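Local atomic coordinates of amidohydrolase (PDB entry 3OOQ), a protein that belongs to the amidohydrolase family and probably hydrolyses amide-type bonds, perhaps as an allantoinase, although its substrate is not firmly established. Residues R106-G110 and G111-V115; Y256-S259 and K260-E264; A292-K296 and D297-I301. One frame throughout, in Å; residues are numbered along the deposited sequence.

Overall arrangement
Contact 1 is buried, its centre about 13 Å from that of the chain, where helix 103-108 gives way to strand 112-117; contacts 2 and 3 lie farther out, partly buried, with lysines at their margins. Contacts 1 and 3 share a chemistry: each ends a helix in a Schellman motif with a glycine at positive phi, after which the chain enters a strand, at once in contact 1, after a short loop in contact 3. Contact 2 begins a helix, 259-264. Contacts 2 and 3 pack together, centres about 9 Å apart, joined by a probable hydrogen bond from Ser-259 to Asp-297; contact 1 touches neither, centre to centre about 31 Å from contact 2 and 25 Å from contact 3.

Contact 1. Residues R106-G110 and G111-V115; sequences RALAG and GVTSV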
ATOM      1  N   ARG F 106     -21.363 -36.519   9.042  1.00 26.22           N
ATOM      2  CA  ARG F 106     -22.354 -36.259   8.007  1.00 26.19           C
ATOM      3  C   ARG F 106     -22.069 -37.086   6.753  1.00 25.43           C
ATOM      4  O   ARG F 106     -23.002 -37.551   6.103  1.00 26.33           O
ATOM      5  CB  ARG F 106     -22.412 -34.760   7.677  1.00 26.92           C
ATOM      6  CG  ARG F 106     -23.008 -33.908   8.802  1.00 27.12           C
ATOM      7  CD  ARG F 106     -22.911 -32.417   8.489  1.00 27.27           C
ATOM      8  NE  ARG F 106     -23.544 -31.610   9.534  1.00 27.89           N
ATOM      9  CZ  ARG F 106     -22.972 -30.598  10.195  1.00 28.11           C
ATOM     10  NH1 ARG F 106     -21.735 -30.190   9.925  1.00 27.36           N
ATOM     11  NH2 ARG F 106     -23.671 -29.964  11.122  1.00 28.32           N
ATOM     12  N   ALA F 107     -20.790 -37.297   6.435  1.00 23.94           N
ATOM     13  CA  ALA F 107     -20.408 -38.143   5.281  1.00 23.05           C
ATOM     14  C   ALA F 107     -20.766 -39.632   5.498  1.00 23.22           C
ATOM     15  O   ALA F 107     -21.243 -40.308   4.583  1.00 22.79           O
ATOM     16  CB  ALA F 107     -18.939 -37.993   4.972  1.00 21.42           C
ATOM     17  N   LEU F 108     -20.531 -40.114   6.717  1.00 23.30           N
ATOM     18  CA  LEU F 108     -20.977 -41.442   7.139  1.00 23.92           C
ATOM     19  C   LEU F 108     -22.501 -41.578   7.027  1.00 24.59           C
ATOM     20  O   LEU F 108     -22.993 -42.580   6.516  1.00 26.38           O
ATOM     21  CB  LEU F 108     -20.477 -41.749   8.559  1.00 24.00           C
ATOM     22  CG  LEU F 108     -18.954 -41.921   8.748  1.00 23.45           C
ATOM     23  CD1 LEU F 108     -18.563 -41.885  10.233  1.00 24.52           C
ATOM     24  CD2 LEU F 108     -18.436 -43.216   8.098  1.00 23.94           C
ATOM     25  N   ALA F 109     -23.244 -40.570   7.478  1.00 23.02           N
ATOM     26  CA  ALA F 109     -24.691 -40.535   7.309  1.00 22.62           C
ATOM     27  C   ALA F 109     -25.139 -40.513   5.828  1.00 23.06           C
ATOM     28  O   ALA F 109     -26.322 -40.706   5.538  1.00 23.43           O
ATOM     29  CB  ALA F 109     -25.319 -39.331   8.108  1.00 22.11           C
ATOM     30  N   GLY F 110     -24.206 -40.249   4.911  1.00 22.47           N
ATOM     31  CA  GLY F 110     -24.474 -40.379   3.479  1.00 22.64           C
ATOM     32  C   GLY F 110     -23.824 -41.605   2.851  1.00 22.67           C
ATOM     33  O   GLY F 110     -23.846 -41.785   1.632  1.00 22.38           O
ATOM     34  N   GLY F 111     -23.216 -42.434   3.686  1.00 23.27           N
ATOM     35  CA  GLY F 111     -22.716 -43.729   3.255  1.00 23.45           C
ATOM     36  C   GLY F 111     -21.320 -43.737   2.687  1.00 22.97           C
ATOM     37  O   GLY F 111     -20.931 -44.709   2.062  1.00 23.47           O
ATOM     38  N   VAL F 112     -20.561 -42.662   2.913  1.00 22.69           N
ATOM     39  CA  VAL F 112     -19.175 -42.564   2.463  1.00 21.65           C
ATOM     40  C   VAL F 112     -18.208 -42.990   3.566  1.00 21.62           C
ATOM     41  O   VAL F 112     -18.256 -42.476   4.692  1.00 21.33           O
ATOM     42  CB  VAL F 112     -18.828 -41.116   2.012  1.00 21.75           C
ATOM     43  CG1 VAL F 112     -17.396 -41.047   1.487  1.00 19.12           C
ATOM     44  CG2 VAL F 112     -19.796 -40.660   0.924  1.00 20.19           C
ATOM     45  N   THR F 113     -17.309 -43.915   3.249  1.00 21.49           N
ATOM     46  CA  THR F 113     -16.422 -44.450   4.277  1.00 22.16           C
ATOM     47  C   THR F 113     -14.942 -44.159   4.040  1.00 22.57           C
ATOM     48  O   THR F 113     -14.174 -44.070   4.991  1.00 24.08           O
ATOM     49  CB  THR F 113     -16.614 -45.977   4.441  1.00 22.94           C
ATOM     50  OG1 THR F 113     -16.412 -46.613   3.173  1.00 23.02           O
ATOM     51  CG2 THR F 113     -18.008 -46.292   4.957  1.00 23.06           C
ATOM     52  N   SER F 114     -14.544 -44.021   2.781  1.00 21.98           N
ATOM     53  CA  SER F 114     -13.133 -43.786   2.414  1.00 22.17           C
ATOM     54  C   SER F 114     -13.012 -42.631   1.424  1.00 21.68           C
ATOM     55  O   SER F 114     -13.867 -42.462   0.560  1.00 21.64           O
ATOM     56  CB  SER F 114     -12.511 -45.046   1.775  1.00 22.30           C
ATOM     57  OG  SER F 114     -12.456 -46.132   2.694  1.00 28.60           O
ATOM     58  N   VAL F 115     -11.939 -41.855   1.540  1.00 20.87           N
ATOM     59  CA  VAL F 115     -11.681 -40.753   0.617  1.00 20.64           C
ATOM     60  C   VAL F 115     -10.186 -40.577   0.431  1.00 21.22           C
ATOM     61  O   VAL F 115      -9.387 -40.903   1.318  1.00 21.41           O
ATOM     62  CB  VAL F 115     -12.270 -39.377   1.134  1.00 20.71           C
ATOM     63  CG1 VAL F 115     -13.765 -39.480   1.449  1.00 23.51           C
ATOM     64  CG2 VAL F 115     -11.540 -38.923   2.396  1.00 23.29           C
TER
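Ala-107 and Val-112 lie side by side at the end of helix 103-108, their CB atoms 4.3 Å apart, while Leu-108 reaches toward the new strand from another side of the turn. Val-112 sets its CB 3.6 Å from the carbonyl O of Ala-107. Its CG1 stands anti to its own N (chi1 -178°), which leaves CG2 as the branch beside that N and nearer the same oxygen. On Leu-108, CG lies anti to the carbonyl carbon (chi1 -67°); although its CB heads away from the strand, the CD2 branch returns to within 3.5 Å of Val-112 O and brushes the methyl CG2 of Thr-113.

Two backbone bonds bring the residues together. Val-112 N donates to Ala-107 O at 3.0 Å and Gly-111 N to Leu-108 O at 2.8 Å, the paired bonds of a Schellman motif with Gly-111 as the C-prime residue. Ala-107 O also accepts from Gly-110 N, the two donors arriving from opposite faces of its carbonyl plane. Gly-111 has phi 87°, a positive value that glycine adopts readily.

Leu-108 and Thr-113 lean together on Val-378 and Ile-380 of strand 375-380, and Val-112 packs on Phe-59. Beyond the turn, strand 112-117 runs parallel to strand 54-64 and antiparallel to strand 125-133.

Contact 2. Residues Y256-S259 and K260-E264; sequences YKIS and KVLAE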
ATOM      1  N   TYR F 256     -14.797 -35.043 -22.182  1.00 23.30           N
ATOM      2  CA  TYR F 256     -15.702 -35.619 -23.162  1.00 25.12           C
ATOM      3  C   TYR F 256     -15.379 -35.179 -24.595  1.00 26.82           C
ATOM      4  O   TYR F 256     -15.681 -35.894 -25.554  1.00 28.31           O
ATOM      5  CB  TYR F 256     -17.163 -35.336 -22.792  1.00 25.57           C
ATOM      6  CG  TYR F 256     -17.621 -33.900 -22.981  1.00 28.35           C
ATOM      7  CD1 TYR F 256     -18.070 -33.440 -24.227  1.00 26.01           C
ATOM      8  CD2 TYR F 256     -17.638 -33.009 -21.902  1.00 25.74           C
ATOM      9  CE1 TYR F 256     -18.501 -32.116 -24.393  1.00 28.80           C
ATOM     10  CE2 TYR F 256     -18.074 -31.690 -22.056  1.00 28.16           C
ATOM     11  CZ  TYR F 256     -18.499 -31.250 -23.299  1.00 26.11           C
ATOM     12  OH  TYR F 256     -18.939 -29.944 -23.436  1.00 29.23           O
ATOM     13  N   LYS F 257     -14.749 -34.017 -24.745  1.00 26.45           N
ATOM     14  CA  LYS F 257     -14.360 -33.545 -26.062  1.00 26.86           C
ATOM     15  C   LYS F 257     -13.161 -34.326 -26.597  1.00 26.52           C
ATOM     16  O   LYS F 257     -12.923 -34.345 -27.787  1.00 27.88           O
ATOM     17  CB  LYS F 257     -14.063 -32.039 -26.039  1.00 27.90           C
ATOM     18  CG  LYS F 257     -15.214 -31.187 -25.538  1.00 28.77           C
ATOM     19  CD  LYS F 257     -14.853 -29.713 -25.486  1.00 29.00           C
ATOM     20  CE  LYS F 257     -16.088 -28.885 -25.182  1.00 28.70           C
ATOM     21  NZ  LYS F 257     -15.780 -27.428 -25.053  1.00 30.31           N
ATOM     22  N   ILE F 258     -12.415 -34.992 -25.729  1.00 25.63           N
ATOM     23  CA  ILE F 258     -11.220 -35.712 -26.170  1.00 25.99           C
ATOM     24  C   ILE F 258     -11.200 -37.122 -25.615  1.00 25.62           C
ATOM     25  O   ILE F 258     -10.136 -37.695 -25.358  1.00 25.62           O
ATOM     26  CB  ILE F 258      -9.928 -34.951 -25.762  1.00 26.79           C
ATOM     27  CG1 ILE F 258      -9.920 -34.708 -24.251  1.00 21.29           C
ATOM     28  CG2 ILE F 258      -9.826 -33.625 -26.541  1.00 22.06           C
ATOM     29  CD1 ILE F 258      -8.564 -34.335 -23.655  1.00 27.19           C
ATOM     30  N   SER F 259     -12.389 -37.689 -25.451  1.00 25.75           N
ATOM     31  CA  SER F 259     -12.550 -38.979 -24.781  1.00 26.50           C
ATOM     32  C   SER F 259     -11.833 -40.141 -25.491  1.00 27.60           C
ATOM     33  O   SER F 259     -11.320 -41.050 -24.835  1.00 27.58           O
ATOM     34  CB  SER F 259     -14.034 -39.294 -24.576  1.00 25.69           C
ATOM     35  OG  SER F 259     -14.761 -39.099 -25.775  1.00 29.66           O
ATOM     36  N   LYS F 260     -11.780 -40.098 -26.820  1.00 29.05           N
ATOM     37  CA  LYS F 260     -11.108 -41.152 -27.591  1.00 30.46           C
ATOM     38  C   LYS F 260      -9.652 -41.245 -27.193  1.00 28.94           C
ATOM     39  O   LYS F 260      -9.141 -42.339 -26.941  1.00 28.62           O
ATOM     40  CB  LYS F 260     -11.245 -40.918 -29.101  1.00 33.20           C
ATOM     41  CG  LYS F 260     -12.473 -41.599 -29.752  1.00 54.73           C
ATOM     42  CD  LYS F 260     -13.807 -41.272 -29.047  1.00 36.45           C
ATOM     43  CE  LYS F 260     -14.979 -41.272 -30.043  1.00 54.85           C
ATOM     44  NZ  LYS F 260     -15.218 -42.628 -30.632  1.00 38.61           N
ATOM     45  N   VAL F 261      -9.004 -40.088 -27.069  1.00 28.10           N
ATOM     46  CA  VAL F 261      -7.613 -40.048 -26.648  1.00 27.49           C
ATOM     47  C   VAL F 261      -7.420 -40.594 -25.242  1.00 26.64           C
ATOM     48  O   VAL F 261      -6.500 -41.376 -25.008  1.00 27.01           O
ATOM     49  CB  VAL F 261      -7.016 -38.620 -26.775  1.00 27.98           C
ATOM     50  CG1 VAL F 261      -5.535 -38.637 -26.469  1.00 34.37           C
ATOM     51  CG2 VAL F 261      -7.233 -38.117 -28.187  1.00 34.81           C
ATOM     52  N   LEU F 262      -8.288 -40.193 -24.311  1.00 25.96           N
ATOM     53  CA  LEU F 262      -8.195 -40.648 -22.928  1.00 25.35           C
ATOM     54  C   LEU F 262      -8.370 -42.165 -22.828  1.00 25.13           C
ATOM     55  O   LEU F 262      -7.621 -42.833 -22.106  1.00 24.75           O
ATOM     56  CB  LEU F 262      -9.213 -39.908 -22.033  1.00 25.08           C
ATOM     57  CG  LEU F 262      -9.072 -38.368 -21.986  1.00 30.33           C
ATOM     58  CD1 LEU F 262     -10.159 -37.758 -21.142  1.00 25.11           C
ATOM     59  CD2 LEU F 262      -7.757 -37.949 -21.440  1.00 24.35           C
ATOM     60  N   ALA F 263      -9.356 -42.686 -23.554  1.00 25.36           N
ATOM     61  CA  ALA F 263      -9.596 -44.133 -23.640  1.00 26.96           C
ATOM     62  C   ALA F 263      -8.388 -44.908 -24.204  1.00 28.14           C
ATOM     63  O   ALA F 263      -7.911 -45.855 -23.568  1.00 28.24           O
ATOM     64  CB  ALA F 263     -10.847 -44.418 -24.464  1.00 26.53           C
ATOM     65  N   GLU F 264      -7.891 -44.491 -25.370  1.00 28.79           N
ATOM     66  CA  GLU F 264      -6.741 -45.150 -25.996  1.00 30.44           C
ATOM     67  C   GLU F 264      -5.545 -45.193 -25.051  1.00 29.36           C
ATOM     68  O   GLU F 264      -4.900 -46.233 -24.901  1.00 29.33           O
ATOM     69  CB  GLU F 264      -6.313 -44.436 -27.291  1.00 32.59           C
ATOM     70  CG  GLU F 264      -7.193 -44.681 -28.513  1.00 59.57           C
ATOM     71  CD  GLU F 264      -6.934 -43.670 -29.649  1.00 35.43           C
ATOM     72  OE1 GLU F 264      -5.822 -43.081 -29.718  1.00 59.98           O
ATOM     73  OE2 GLU F 264      -7.853 -43.461 -30.475  1.00 60.36           O
TER
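Ile-258 and Leu-262 meet one turn apart, the carbonyl of the first receiving the N-H of the second. Leu-262 N to Ile-258 O is a long bond of 3.3 Å, but its donor lies in the carbonyl plane and the N-H points well at the oxygen (162°). The next bond is shorter and straighter: Ala-263 N reaches Ser-259 O at 2.9 Å, close to the line of the C=O bond, with 170° at the hydrogen. Glu-264 N to Lys-260 O continues the series.

Carbon packs round the two acceptors. Leu-262 CG is 3.6 Å from Ile-258 O, Val-261 CB 3.5 Å from the same oxygen, and Ala-263 CB 3.4 Å from Ser-259 O. Between the side chains, Ile-258 CD1 approaches Leu-262 CD2 at 4.3 Å.

Here a short 3-10 segment leads into the first turn of helix 259-264, with Ile-258 at the N-cap position. The N-cap side chain is therefore apolar and can offer no hydrogen bond to the first-turn N-H groups. Ser-259 holds OG between its backbone N and carbonyl carbon (chi1 49°), and that hydroxyl is satisfied outside the turn, by Asp-297 OD2 of helix 290-297. Lys-260 folds back at chi2, placing CD 4.0 Å from Ser-259 OG.

The polar side-chain ends of Tyr-256 and Lys-257 are also satisfied from outside the turn: Tyr-256 OH bonds to the backbone O of Asp-285, and Lys-257 NZ forms salt bridges with Glu-254 and Asp-285 and a hydrogen bond with Gln-100 of a neighbouring subunit.

Contact 3. Residues A292-K296 and D297-I301; sequences AKLLK and DGVLI
Leu-294, on the last turn of helix 290-297, reaches over to Val-299 and Ile-301 as the chain doubles past the helix end. Its CB sits 3.9 Å from Ile-301 CG2 and only slightly farther from Val-299 CB. CG, anti to the carbonyl carbon (chi1 -66°), sends its two branches to different neighbours: CD1 lies 4.0 Å from Ile-301 CG2, and CD2 meets Val-299 CG2 at 4.1 Å. The Leu-294 and Ile-301 side chains cross at about a right angle. Leu-295 meets the other branch of Ile-301: Leu-295 CG lies 4.1 Å from Ile-301 CD1.

Asp-297 N donates to Lys-293 O. Leu-294 and Val-299 also press on helix 259-264, and on Val-271 and Val-269 respectively, in strand 269-271.

Val-299 N donates to Leu-294 O at 3.1 Å and Gly-298 N to Leu-295 O at 3.1 Å, both donors above the carbonyl planes. With Gly-298 at phi 83°, these two bonds make a Schellman motif, which ends the helix and leads into strand 301-303, parallel to strand 269-271, consistent with the alternating helices and strands of the TIM-barrel fold to which the amidohydrolase family belongs.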
ATOM      1  N   ALA F 292     -22.134 -40.425 -18.813  1.00 24.43           N
ATOM      2  CA  ALA F 292     -22.553 -41.282 -19.922  1.00 25.33           C
ATOM      3  C   ALA F 292     -21.519 -41.294 -21.035  1.00 26.07           C
ATOM      4  O   ALA F 292     -21.128 -42.367 -21.518  1.00 26.60           O
ATOM      5  CB  ALA F 292     -23.896 -40.801 -20.467  1.00 25.42           C
ATOM      6  N   LYS F 293     -21.066 -40.099 -21.433  1.00 25.83           N
ATOM      7  CA  LYS F 293     -20.211 -39.972 -22.589  1.00 26.56           C
ATOM      8  C   LYS F 293     -18.888 -40.694 -22.372  1.00 26.21           C
ATOM      9  O   LYS F 293     -18.428 -41.434 -23.247  1.00 26.70           O
ATOM     10  CB  LYS F 293     -19.989 -38.507 -22.959  1.00 27.87           C
ATOM     11  CG  LYS F 293     -21.255 -37.820 -23.429  1.00 33.08           C
ATOM     12  CD  LYS F 293     -21.065 -36.330 -23.651  1.00 30.58           C
ATOM     13  CE  LYS F 293     -22.252 -35.771 -24.426  1.00 34.31           C
ATOM     14  NZ  LYS F 293     -21.782 -34.934 -25.541  1.00 32.87           N
ATOM     15  N   LEU F 294     -18.293 -40.502 -21.207  1.00 24.81           N
ATOM     16  CA  LEU F 294     -17.003 -41.110 -20.927  1.00 24.96           C
ATOM     17  C   LEU F 294     -17.157 -42.614 -20.775  1.00 26.10           C
ATOM     18  O   LEU F 294     -16.384 -43.367 -21.358  1.00 25.63           O
ATOM     19  CB  LEU F 294     -16.338 -40.462 -19.710  1.00 24.28           C
ATOM     20  CG  LEU F 294     -15.952 -38.989 -19.944  1.00 30.66           C
ATOM     21  CD1 LEU F 294     -15.293 -38.366 -18.729  1.00 24.14           C
ATOM     22  CD2 LEU F 294     -15.036 -38.859 -21.160  1.00 24.71           C
ATOM     23  N   LEU F 295     -18.177 -43.051 -20.032  1.00 27.20           N
ATOM     24  CA  LEU F 295     -18.482 -44.486 -19.952  1.00 28.51           C
ATOM     25  C   LEU F 295     -18.581 -45.138 -21.338  1.00 29.41           C
ATOM     26  O   LEU F 295     -17.956 -46.164 -21.592  1.00 29.05           O
ATOM     27  CB  LEU F 295     -19.738 -44.758 -19.113  1.00 28.51           C
ATOM     28  CG  LEU F 295     -19.584 -44.495 -17.608  1.00 31.69           C
ATOM     29  CD1 LEU F 295     -20.914 -44.582 -16.875  1.00 28.30           C
ATOM     30  CD2 LEU F 295     -18.556 -45.435 -16.986  1.00 28.51           C
ATOM     31  N   LYS F 296     -19.345 -44.514 -22.226  1.00 30.82           N
ATOM     32  CA  LYS F 296     -19.547 -44.999 -23.589  1.00 32.54           C
ATOM     33  C   LYS F 296     -18.240 -45.118 -24.409  1.00 33.04           C
ATOM     34  O   LYS F 296     -18.050 -46.081 -25.158  1.00 32.81           O
ATOM     35  CB  LYS F 296     -20.545 -44.079 -24.299  1.00 33.72           C
ATOM     36  CG  LYS F 296     -20.951 -44.508 -25.688  1.00 50.28           C
ATOM     37  CD  LYS F 296     -21.963 -43.526 -26.263  1.00 36.42           C
ATOM     38  CE  LYS F 296     -22.015 -43.639 -27.781  1.00 51.18           C
ATOM     39  NZ  LYS F 296     -22.858 -42.575 -28.414  1.00 38.33           N
ATOM     40  N   ASP F 297     -17.359 -44.133 -24.268  1.00 32.83           N
ATOM     41  CA  ASP F 297     -16.076 -44.126 -24.968  1.00 32.79           C
ATOM     42  C   ASP F 297     -14.979 -44.911 -24.247  1.00 30.84           C
ATOM     43  O   ASP F 297     -13.847 -44.937 -24.692  1.00 30.86           O
ATOM     44  CB  ASP F 297     -15.642 -42.683 -25.266  1.00 34.62           C
ATOM     45  CG  ASP F 297     -16.606 -41.973 -26.214  1.00 49.64           C
ATOM     46  OD1 ASP F 297     -17.160 -42.658 -27.101  1.00 36.80           O
ATOM     47  OD2 ASP F 297     -16.825 -40.742 -26.070  1.00 36.38           O
ATOM     48  N   GLY F 298     -15.317 -45.562 -23.138  1.00 29.36           N
ATOM     49  CA  GLY F 298     -14.414 -46.531 -22.524  1.00 27.83           C
ATOM     50  C   GLY F 298     -13.340 -45.938 -21.627  1.00 25.92           C
ATOM     51  O   GLY F 298     -12.277 -46.529 -21.458  1.00 25.48           O
ATOM     52  N   VAL F 299     -13.624 -44.770 -21.051  1.00 24.32           N
ATOM     53  CA  VAL F 299     -12.743 -44.157 -20.064  1.00 22.28           C
ATOM     54  C   VAL F 299     -13.107 -44.671 -18.681  1.00 21.47           C
ATOM     55  O   VAL F 299     -14.287 -44.741 -18.320  1.00 20.38           O
ATOM     56  CB  VAL F 299     -12.834 -42.610 -20.103  1.00 22.14           C
ATOM     57  CG1 VAL F 299     -11.783 -41.946 -19.132  1.00 16.29           C
ATOM     58  CG2 VAL F 299     -12.610 -42.110 -21.524  1.00 16.69           C
ATOM     59  N   LEU F 300     -12.082 -45.021 -17.910  1.00 21.33           N
ATOM     60  CA  LEU F 300     -12.246 -45.339 -16.511  1.00 21.98           C
ATOM     61  C   LEU F 300     -12.445 -44.055 -15.674  1.00 22.54           C
ATOM     62  O   LEU F 300     -11.558 -43.207 -15.591  1.00 21.99           O
ATOM     63  CB  LEU F 300     -11.045 -46.133 -15.991  1.00 22.04           C
ATOM     64  CG  LEU F 300     -11.077 -46.390 -14.481  1.00 30.35           C
ATOM     65  CD1 LEU F 300     -12.185 -47.383 -14.142  1.00 22.69           C
ATOM     66  CD2 LEU F 300      -9.730 -46.888 -13.998  1.00 22.77           C
ATOM     67  N   ILE F 301     -13.611 -43.934 -15.047  1.00 22.65           N
ATOM     68  CA  ILE F 301     -13.951 -42.736 -14.300  1.00 22.13           C
ATOM     69  C   ILE F 301     -14.466 -43.044 -12.902  1.00 22.57           C
ATOM     70  O   ILE F 301     -15.000 -44.147 -12.643  1.00 22.46           O
ATOM     71  CB  ILE F 301     -14.987 -41.840 -15.058  1.00 22.07           C
ATOM     72  CG1 ILE F 301     -16.400 -42.455 -15.014  1.00 22.42           C
ATOM     73  CG2 ILE F 301     -14.517 -41.551 -16.464  1.00 21.46           C
ATOM     74  CD1 ILE F 301     -17.517 -41.582 -15.653  1.00 22.34           C
TER
HETATM   75  O   HOH W   1     -15.617 -47.613 -19.475  1.00 36.42           O